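PDB 2Q01: uronate isomerase, which catalyses the interconversion of D-glucuronate with D-fructuronate and of D-galacturonate with D-tagaturonate in hexuronate metabolism. Local coordinates for residues Trp48-Leu62 with Ile145-Leu159. Numbering follows the deposited sequence.
Sequences WFATNAPFQDATDLL and ITAALATDAFRPRAL
Asn52 OD1 accepts the backbone N-H of Arg157 at 2.9 Å, a nearly straight bond (171° at the hydrogen) with the donor tilted out of the amide plane. Arg155 is the N-cap of helix 156-162, so this oxygen, from the first residue after helix 47-51, meets an amide of that helix's first turn. The torsion of Asn52 (chi1 -154°) turns CG away from its own backbone N and brings the amide beside Arg157, the amide and guanidinium planes nearly parallel, with Asn52 CB over one guanidinium face. Extended from CG to NE, Arg157 places NE 2.7 Å from Phe49 O, in the carbonyl plane; NH2 adds a weak second bond. Arg155 instead bends at chi2 and chi3 and directs NE to Asn52 O at 2.9 Å, while Pro54 CG lies over one guanidinium face.

Packing is tightest around Pro156. Its ring carbons meet Trp48 O and Ala53 O, CB reaches Phe49 CD2, and CG touches Phe55 CE2 at 3.9 Å. Further along, Leu149 CD2 meets Leu61 CD2 at 3.8 Å. Ile145 CG2 packs on Ala58 CB; segments 58-62 and 145-149 cross at 77°, their axes 10.2 Å apart at closest approach. The contact thus ties two helix-turn-helix connections together within the glucuronate isomerase region, of the TIM-barrel clan.

The looser side carries exposed Ala53, Pro54 and Gln56, and water mediates there: one molecule takes the N-H of Phe55 and donates to Leu149 O and Phe154 O; a second donates to Gln56 O and, at 2.6 Å, to Thr146 O. Thr146 OG1 turns back to Phe142 O of its own helix.

Every direct hydrogen bond across the contact has a backbone group at one end. The arginines bind Phe49 O in the last turn and Asn52 O just after it, where phi turns positive; their charge would probably complement these carbonyl dipoles, and the three stronger bonds would tie this turn to the start of helix 156-162.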
ATOM      1  N   TRP B  48      13.981 -26.395  26.890  1.00 46.98           N
ATOM      2  CA  TRP B  48      15.368 -25.930  26.818  1.00 44.61           C
ATOM      3  C   TRP B  48      15.855 -25.369  28.150  1.00 45.72           C
ATOM      4  O   TRP B  48      17.008 -25.562  28.519  1.00 52.85           O
ATOM      5  CB  TRP B  48      15.541 -24.860  25.735  1.00 40.44           C
ATOM      6  CG  TRP B  48      15.360 -25.337  24.315  1.00 42.35           C
ATOM      7  CD1 TRP B  48      15.438 -26.624  23.854  1.00 39.08           C
ATOM      8  CD2 TRP B  48      15.112 -24.515  23.166  1.00 43.15           C
ATOM      9  NE1 TRP B  48      15.239 -26.653  22.492  1.00 38.40           N
ATOM     10  CE2 TRP B  48      15.039 -25.373  22.045  1.00 37.82           C
ATOM     11  CE3 TRP B  48      14.938 -23.134  22.976  1.00 46.82           C
ATOM     12  CZ2 TRP B  48      14.789 -24.898  20.750  1.00 56.26           C
ATOM     13  CZ3 TRP B  48      14.692 -22.660  21.686  1.00 51.42           C
ATOM     14  CH2 TRP B  48      14.620 -23.542  20.592  1.00 52.32           C
ATOM     15  N   PHE B  49      14.966 -24.693  28.870  1.00 45.08           N
ATOM     16  CA  PHE B  49      15.315 -24.067  30.142  1.00 48.47           C
ATOM     17  C   PHE B  49      15.002 -24.950  31.346  1.00 49.90           C
ATOM     18  O   PHE B  49      15.543 -24.731  32.430  1.00 53.44           O
ATOM     19  CB  PHE B  49      14.635 -22.699  30.271  1.00 43.91           C
ATOM     20  CG  PHE B  49      14.829 -21.824  29.070  1.00 50.61           C
ATOM     21  CD1 PHE B  49      13.815 -21.677  28.130  1.00 39.56           C
ATOM     22  CD2 PHE B  49      16.041 -21.174  28.857  1.00 50.08           C
ATOM     23  CE1 PHE B  49      14.000 -20.883  27.005  1.00 54.17           C
ATOM     24  CE2 PHE B  49      16.234 -20.380  27.735  1.00 44.77           C
ATOM     25  CZ  PHE B  49      15.213 -20.234  26.809  1.00 37.08           C
ATOM     26  N   ALA B  50      14.140 -25.945  31.157  1.00 47.48           N
ATOM     27  CA  ALA B  50      13.793 -26.857  32.240  1.00 45.86           C
ATOM     28  C   ALA B  50      14.866 -27.926  32.409  1.00 53.60           C
ATOM     29  O   ALA B  50      15.222 -28.283  33.536  1.00 60.49           O
ATOM     30  CB  ALA B  50      12.424 -27.489  32.008  1.00 49.30           C
ATOM     31  N   THR B  51      15.381 -28.429  31.289  1.00 55.44           N
ATOM     32  CA  THR B  51      16.438 -29.438  31.318  1.00 56.34           C
ATOM     33  C   THR B  51      17.826 -28.804  31.358  1.00 54.74           C
ATOM     34  O   THR B  51      18.743 -29.362  31.960  1.00 58.03           O
ATOM     35  CB  THR B  51      16.354 -30.425  30.120  1.00 53.69           C
ATOM     36  OG1 THR B  51      16.662 -29.742  28.896  1.00 65.18           O
ATOM     37  CG2 THR B  51      14.967 -31.057  30.025  1.00 68.52           C
ATOM     38  N   ASN B  52      17.951 -27.637  30.723  1.00 52.81           N
ATOM     39  CA  ASN B  52      19.224 -26.928  30.505  1.00 48.38           C
ATOM     40  C   ASN B  52      20.296 -27.754  29.786  1.00 51.87           C
ATOM     41  O   ASN B  52      21.486 -27.661  30.085  1.00 57.77           O
ATOM     42  CB  ASN B  52      19.755 -26.283  31.794  1.00 47.78           C
ATOM     43  CG  ASN B  52      20.639 -25.076  31.522  1.00 55.93           C
ATOM     44  OD1 ASN B  52      20.437 -24.342  30.555  1.00 60.33           O
ATOM     45  ND2 ASN B  52      21.622 -24.864  32.382  1.00 52.99           N
ATOM     46  N   ALA B  53      19.849 -28.562  28.829  1.00 52.58           N
ATOM     47  CA  ALA B  53      20.736 -29.364  28.002  1.00 50.33           C
ATOM     48  C   ALA B  53      21.357 -28.477  26.928  1.00 51.75           C
ATOM     49  O   ALA B  53      20.690 -27.576  26.423  1.00 58.65           O
ATOM     50  CB  ALA B  53      19.958 -30.508  27.371  1.00 56.85           C
ATOM     51  N   PRO B  54      22.634 -28.720  26.575  1.00 54.74           N
ATOM     52  CA  PRO B  54      23.271 -27.919  25.527  1.00 53.57           C
ATOM     53  C   PRO B  54      22.719 -28.210  24.133  1.00 54.18           C
ATOM     54  O   PRO B  54      22.232 -29.310  23.874  1.00 60.24           O
ATOM     55  CB  PRO B  54      24.742 -28.356  25.588  1.00 51.80           C
ATOM     56  CG  PRO B  54      24.890 -29.125  26.857  1.00 49.89           C
ATOM     57  CD  PRO B  54      23.559 -29.727  27.122  1.00 52.22           C
ATOM     58  N   PHE B  55      22.794 -27.217  23.251  1.00 55.53           N
ATOM     59  CA  PHE B  55      22.531 -27.419  21.827  1.00 61.12           C
ATOM     60  C   PHE B  55      23.711 -28.175  21.205  1.00 64.90           C
ATOM     61  O   PHE B  55      24.816 -28.184  21.764  1.00 66.90           O
ATOM     62  CB  PHE B  55      22.306 -26.078  21.120  1.00 59.94           C
ATOM     63  CG  PHE B  55      21.233 -25.224  21.753  1.00 61.54           C
ATOM     64  CD1 PHE B  55      19.884 -25.473  21.505  1.00 71.48           C
ATOM     65  CD2 PHE B  55      21.574 -24.160  22.589  1.00 59.83           C
ATOM     66  CE1 PHE B  55      18.887 -24.679  22.085  1.00 67.89           C
ATOM     67  CE2 PHE B  55      20.585 -23.362  23.176  1.00 56.35           C
ATOM     68  CZ  PHE B  55      19.241 -23.622  22.922  1.00 59.37           C
ATOM     69  N   GLN B  56      23.488 -28.811  20.059  1.00 63.18           N
ATOM     70  CA  GLN B  56      24.510 -29.701  19.500  1.00 68.97           C
ATOM     71  C   GLN B  56      25.309 -29.165  18.302  1.00 65.86           C
ATOM     72  O   GLN B  56      26.539 -29.219  18.314  1.00 67.51           O
ATOM     73  CB  GLN B  56      23.936 -31.098  19.211  1.00 68.62           C
ATOM     74  CG  GLN B  56      22.563 -31.116  18.555  1.00 83.36           C
ATOM     75  CD  GLN B  56      22.139 -32.512  18.134  1.00 92.67           C
ATOM     76  OE1 GLN B  56      21.248 -33.110  18.737  1.00100.07           O
ATOM     77  NE2 GLN B  56      22.782 -33.040  17.097  1.00 82.78           N
ATOM     78  N   ASP B  57      24.618 -28.645  17.288  1.00 66.12           N
ATOM     79  CA  ASP B  57      25.250 -28.247  16.027  1.00 64.08           C
ATOM     80  C   ASP B  57      25.002 -26.789  15.685  1.00 61.05           C
ATOM     81  O   ASP B  57      24.084 -26.166  16.213  1.00 66.50           O
ATOM     82  CB  ASP B  57      24.712 -29.097  14.864  1.00 69.51           C
ATOM     83  CG  ASP B  57      25.126 -30.553  14.946  1.00 86.62           C
ATOM     84  OD1 ASP B  57      26.197 -30.854  15.519  1.00101.90           O
ATOM     85  OD2 ASP B  57      24.375 -31.402  14.415  1.00 96.31           O
ATOM     86  N   ALA B  58      25.814 -26.261  14.773  1.00 57.34           N
ATOM     87  CA  ALA B  58      25.537 -24.986  14.120  1.00 55.41           C
ATOM     88  C   ALA B  58      24.311 -25.137  13.223  1.00 60.41           C
ATOM     89  O   ALA B  58      23.527 -24.202  13.068  1.00 63.20           O
ATOM     90  CB  ALA B  58      26.732 -24.548  13.299  1.00 52.06           C
ATOM     91  N   THR B  59      24.161 -26.325  12.640  1.00 61.45           N
ATOM     92  CA  THR B  59      23.028 -26.656  11.787  1.00 61.13           C
ATOM     93  C   THR B  59      21.736 -26.815  12.599  1.00 62.13           C
ATOM     94  O   THR B  59      20.710 -26.221  12.259  1.00 61.67           O
ATOM     95  CB  THR B  59      23.334 -27.916  10.957  1.00 59.70           C
ATOM     96  OG1 THR B  59      24.456 -27.646  10.110  1.00 61.16           O
ATOM     97  CG2 THR B  59      22.145 -28.321  10.093  1.00 61.54           C
ATOM     98  N   ASP B  60      21.799 -27.585  13.683  1.00 62.37           N
ATOM     99  CA  ASP B  60      20.629 -27.835  14.528  1.00 64.88           C
ATOM    100  C   ASP B  60      20.094 -26.614  15.273  1.00 61.76           C
ATOM    101  O   ASP B  60      18.930 -26.591  15.666  1.00 64.52           O
ATOM    102  CB  ASP B  60      20.904 -28.971  15.515  1.00 65.80           C
ATOM    103  CG  ASP B  60      20.319 -30.287  15.054  1.00 87.89           C
ATOM    104  OD1 ASP B  60      19.481 -30.847  15.793  1.00 97.85           O
ATOM    105  OD2 ASP B  60      20.679 -30.752  13.947  1.00 98.23           O
ATOM    106  N   LEU B  61      20.940 -25.607  15.453  1.00 62.93           N
ATOM    107  CA  LEU B  61      20.566 -24.410  16.193  1.00 62.32           C
ATOM    108  C   LEU B  61      20.136 -23.270  15.267  1.00 63.53           C
ATOM    109  O   LEU B  61      19.155 -22.567  15.544  1.00 61.73           O
ATOM    110  CB  LEU B  61      21.726 -23.971  17.096  1.00 61.63           C
ATOM    111  CG  LEU B  61      21.614 -22.687  17.921  1.00 65.35           C
ATOM    112  CD1 LEU B  61      20.642 -22.845  19.074  1.00 65.92           C
ATOM    113  CD2 LEU B  61      22.976 -22.274  18.426  1.00 60.49           C
ATOM    114  N   LEU B  62      20.864 -23.097  14.168  1.00 60.28           N
ATOM    115  CA  LEU B  62      20.672 -21.935  13.303  1.00 58.63           C
ATOM    116  C   LEU B  62      19.972 -22.256  11.987  1.00 56.69           C
ATOM    117  O   LEU B  62      19.112 -21.498  11.545  1.00 56.64           O
ATOM    118  CB  LEU B  62      22.011 -21.233  13.027  1.00 55.68           C
ATOM    119  CG  LEU B  62      22.772 -20.639  14.219  1.00 56.56           C
ATOM    120  CD1 LEU B  62      24.247 -20.507  13.891  1.00 47.45           C
ATOM    121  CD2 LEU B  62      22.189 -19.295  14.649  1.00 55.54           C
ATOM    122  N   ILE B 145      31.456 -22.829  16.303  1.00 59.95           N
ATOM    123  CA  ILE B 145      30.129 -22.694  16.916  1.00 55.23           C
ATOM    124  C   ILE B 145      29.818 -23.945  17.741  1.00 56.19           C
ATOM    125  O   ILE B 145      29.392 -23.846  18.892  1.00 61.20           O
ATOM    126  CB  ILE B 145      29.021 -22.448  15.855  1.00 52.21           C
ATOM    127  CG1 ILE B 145      29.135 -21.037  15.270  1.00 54.63           C
ATOM    128  CG2 ILE B 145      27.627 -22.642  16.455  1.00 53.65           C
ATOM    129  CD1 ILE B 145      28.337 -20.820  13.977  1.00 49.07           C
ATOM    130  N   THR B 146      30.055 -25.112  17.144  1.00 56.00           N
ATOM    131  CA  THR B 146      29.843 -26.407  17.792  1.00 58.67           C
ATOM    132  C   THR B 146      30.657 -26.548  19.085  1.00 61.52           C
ATOM    133  O   THR B 146      30.120 -26.976  20.111  1.00 61.06           O
ATOM    134  CB  THR B 146      30.161 -27.562  16.813  1.00 58.60           C
ATOM    135  OG1 THR B 146      29.428 -27.366  15.597  1.00 45.23           O
ATOM    136  CG2 THR B 146      29.797 -28.914  17.410  1.00 57.28           C
ATOM    137  N   ALA B 147      31.934 -26.159  19.033  1.00 62.69           N
ATOM    138  CA  ALA B 147      32.806 -26.164  20.214  1.00 64.04           C
ATOM    139  C   ALA B 147      32.304 -25.217  21.297  1.00 63.61           C
ATOM    140  O   ALA B 147      32.364 -25.548  22.485  1.00 69.60           O
ATOM    141  CB  ALA B 147      34.236 -25.816  19.838  1.00 67.61           C
ATOM    142  N   ALA B 148      31.809 -24.053  20.871  1.00 54.96           N
ATOM    143  CA  ALA B 148      31.233 -23.055  21.774  1.00 44.81           C
ATOM    144  C   ALA B 148      29.960 -23.555  22.452  1.00 46.95           C
ATOM    145  O   ALA B 148      29.718 -23.235  23.613  1.00 50.00           O
ATOM    146  CB  ALA B 148      30.965 -21.746  21.034  1.00 39.35           C
ATOM    147  N   LEU B 149      29.168 -24.354  21.737  1.00 49.68           N
ATOM    148  CA  LEU B 149      27.910 -24.894  22.267  1.00 50.15           C
ATOM    149  C   LEU B 149      28.100 -25.912  23.383  1.00 54.61           C
ATOM    150  O   LEU B 149      27.195 -26.129  24.191  1.00 50.69           O
ATOM    151  CB  LEU B 149      27.064 -25.502  21.148  1.00 50.83           C
ATOM    152  CG  LEU B 149      26.417 -24.521  20.170  1.00 53.04           C
ATOM    153  CD1 LEU B 149      25.668 -25.284  19.105  1.00 49.78           C
ATOM    154  CD2 LEU B 149      25.497 -23.550  20.892  1.00 50.94           C
ATOM    155  N   ALA B 150      29.281 -26.526  23.421  1.00 64.24           N
ATOM    156  CA  ALA B 150      29.639 -27.474  24.479  1.00 68.77           C
ATOM    157  C   ALA B 150      29.991 -26.786  25.802  1.00 70.02           C
ATOM    158  O   ALA B 150      29.900 -27.408  26.865  1.00 76.58           O
ATOM    159  CB  ALA B 150      30.781 -28.376  24.023  1.00 69.61           C
ATOM    160  N   THR B 151      30.378 -25.512  25.731  1.00 67.44           N
ATOM    161  CA  THR B 151      30.796 -24.739  26.909  1.00 66.56           C
ATOM    162  C   THR B 151      29.618 -24.390  27.825  1.00 70.37           C
ATOM    163  O   THR B 151      28.459 -24.440  27.407  1.00 74.64           O
ATOM    164  CB  THR B 151      31.558 -23.433  26.523  1.00 67.51           C
ATOM    165  OG1 THR B 151      30.641 -22.459  26.010  1.00 72.32           O
ATOM    166  CG2 THR B 151      32.646 -23.702  25.484  1.00 57.16           C
ATOM    167  N   ASP B 152      29.934 -24.032  29.071  1.00 72.46           N
ATOM    168  CA  ASP B 152      28.930 -23.682  30.082  1.00 72.58           C
ATOM    169  C   ASP B 152      28.277 -22.321  29.835  1.00 68.37           C
ATOM    170  O   ASP B 152      27.205 -22.033  30.375  1.00 68.59           O
ATOM    171  CB  ASP B 152      29.549 -23.704  31.488  1.00 76.46           C
ATOM    172  CG  ASP B 152      29.967 -25.101  31.934  1.00 93.42           C
ATOM    173  OD1 ASP B 152      29.328 -26.095  31.520  1.00 99.24           O
ATOM    174  OD2 ASP B 152      30.939 -25.202  32.714  1.00 97.26           O
ATOM    175  N   ALA B 153      28.927 -21.492  29.020  1.00 59.34           N
ATOM    176  CA  ALA B 153      28.454 -20.136  28.736  1.00 63.47           C
ATOM    177  C   ALA B 153      27.358 -20.101  27.670  1.00 57.96           C
ATOM    178  O   ALA B 153      26.709 -19.071  27.465  1.00 58.79           O
ATOM    179  CB  ALA B 153      29.627 -19.244  28.331  1.00 64.86           C
ATOM    180  N   PHE B 154      27.165 -21.234  26.997  1.00 56.64           N
ATOM    181  CA  PHE B 154      26.162 -21.363  25.945  1.00 47.70           C
ATOM    182  C   PHE B 154      25.055 -22.366  26.307  1.00 42.88           C
ATOM    183  O   PHE B 154      24.352 -22.873  25.435  1.00 45.78           O
ATOM    184  CB  PHE B 154      26.826 -21.710  24.611  1.00 40.70           C
ATOM    185  CG  PHE B 154      27.541 -20.548  23.968  1.00 52.06           C
ATOM    186  CD1 PHE B 154      28.829 -20.185  24.369  1.00 52.19           C
ATOM    187  CD2 PHE B 154      26.930 -19.819  22.954  1.00 52.46           C
ATOM    188  CE1 PHE B 154      29.492 -19.111  23.771  1.00 51.46           C
ATOM    189  CE2 PHE B 154      27.581 -18.740  22.355  1.00 50.72           C
ATOM    190  CZ  PHE B 154      28.867 -18.389  22.758  1.00 42.82           C
ATOM    191  N   ARG B 155      24.915 -22.646  27.599  1.00 32.73           N
ATOM    192  CA  ARG B 155      23.764 -23.367  28.115  1.00 39.91           C
ATOM    193  C   ARG B 155      22.583 -22.408  28.030  1.00 45.09           C
ATOM    194  O   ARG B 155      22.760 -21.206  28.249  1.00 50.52           O
ATOM    195  CB  ARG B 155      23.992 -23.793  29.573  1.00 40.71           C
ATOM    196  CG  ARG B 155      25.191 -24.699  29.800  1.00 50.31           C
ATOM    197  CD  ARG B 155      25.029 -26.038  29.099  1.00 72.20           C
ATOM    198  NE  ARG B 155      24.334 -27.010  29.938  1.00 75.91           N
ATOM    199  CZ  ARG B 155      24.923 -28.045  30.529  1.00 65.05           C
ATOM    200  NH1 ARG B 155      26.222 -28.254  30.368  1.00 58.32           N
ATOM    201  NH2 ARG B 155      24.213 -28.875  31.278  1.00 70.24           N
ATOM    202  N   PRO B 156      21.389 -22.921  27.671  1.00 48.54           N
ATOM    203  CA  PRO B 156      20.160 -22.119  27.552  1.00 45.18           C
ATOM    204  C   PRO B 156      19.909 -21.111  28.680  1.00 43.21           C
ATOM    205  O   PRO B 156      19.625 -19.943  28.394  1.00 54.45           O
ATOM    206  CB  PRO B 156      19.062 -23.179  27.516  1.00 34.06           C
ATOM    207  CG  PRO B 156      19.718 -24.338  26.843  1.00 34.35           C
ATOM    208  CD  PRO B 156      21.156 -24.330  27.288  1.00 35.18           C
ATOM    209  N   ARG B 157      20.025 -21.555  29.930  1.00 39.48           N
ATOM    210  CA  ARG B 157      19.846 -20.683  31.097  1.00 40.31           C
ATOM    211  C   ARG B 157      20.932 -19.611  31.198  1.00 43.59           C
ATOM    212  O   ARG B 157      20.649 -18.464  31.549  1.00 44.05           O
ATOM    213  CB  ARG B 157      19.835 -21.500  32.387  1.00 35.94           C
ATOM    214  CG  ARG B 157      18.586 -22.327  32.611  1.00 47.32           C
ATOM    215  CD  ARG B 157      18.647 -23.036  33.961  1.00 32.66           C
ATOM    216  NE  ARG B 157      17.462 -23.852  34.190  1.00 50.42           N
ATOM    217  CZ  ARG B 157      17.294 -24.667  35.225  1.00 52.36           C
ATOM    218  NH1 ARG B 157      18.240 -24.789  36.146  1.00 52.82           N
ATOM    219  NH2 ARG B 157      16.171 -25.360  35.341  1.00 65.21           N
ATOM    220  N   ALA B 158      22.169 -19.996  30.889  1.00 43.92           N
ATOM    221  CA  ALA B 158      23.312 -19.085  30.928  1.00 46.56           C
ATOM    222  C   ALA B 158      23.206 -18.004  29.857  1.00 45.63           C
ATOM    223  O   ALA B 158      23.584 -16.856  30.090  1.00 58.46           O
ATOM    224  CB  ALA B 158      24.608 -19.858  30.776  1.00 50.21           C
ATOM    225  N   LEU B 159      22.688 -18.386  28.692  1.00 44.09           N
ATOM    226  CA  LEU B 159      22.458 -17.464  27.582  1.00 38.78           C
ATOM    227  C   LEU B 159      21.299 -16.513  27.865  1.00 48.60           C
ATOM    228  O   LEU B 159      21.360 -15.341  27.506  1.00 56.07           O
ATOM    229  CB  LEU B 159      22.183 -18.244  26.298  1.00 32.50           C
ATOM    230  CG  LEU B 159      23.372 -18.817  25.527  1.00 31.99           C
ATOM    231  CD1 LEU B 159      22.899 -19.866  24.527  1.00 29.26           C
ATOM    232  CD2 LEU B 159      24.143 -17.722  24.819  1.00 35.91           C
TER
HETATM  233  O   HOH W   1      24.709 -25.010  23.888  1.00 56.86           O
HETATM  234  O   HOH W   2      28.517 -28.910  20.597  1.00 45.67           O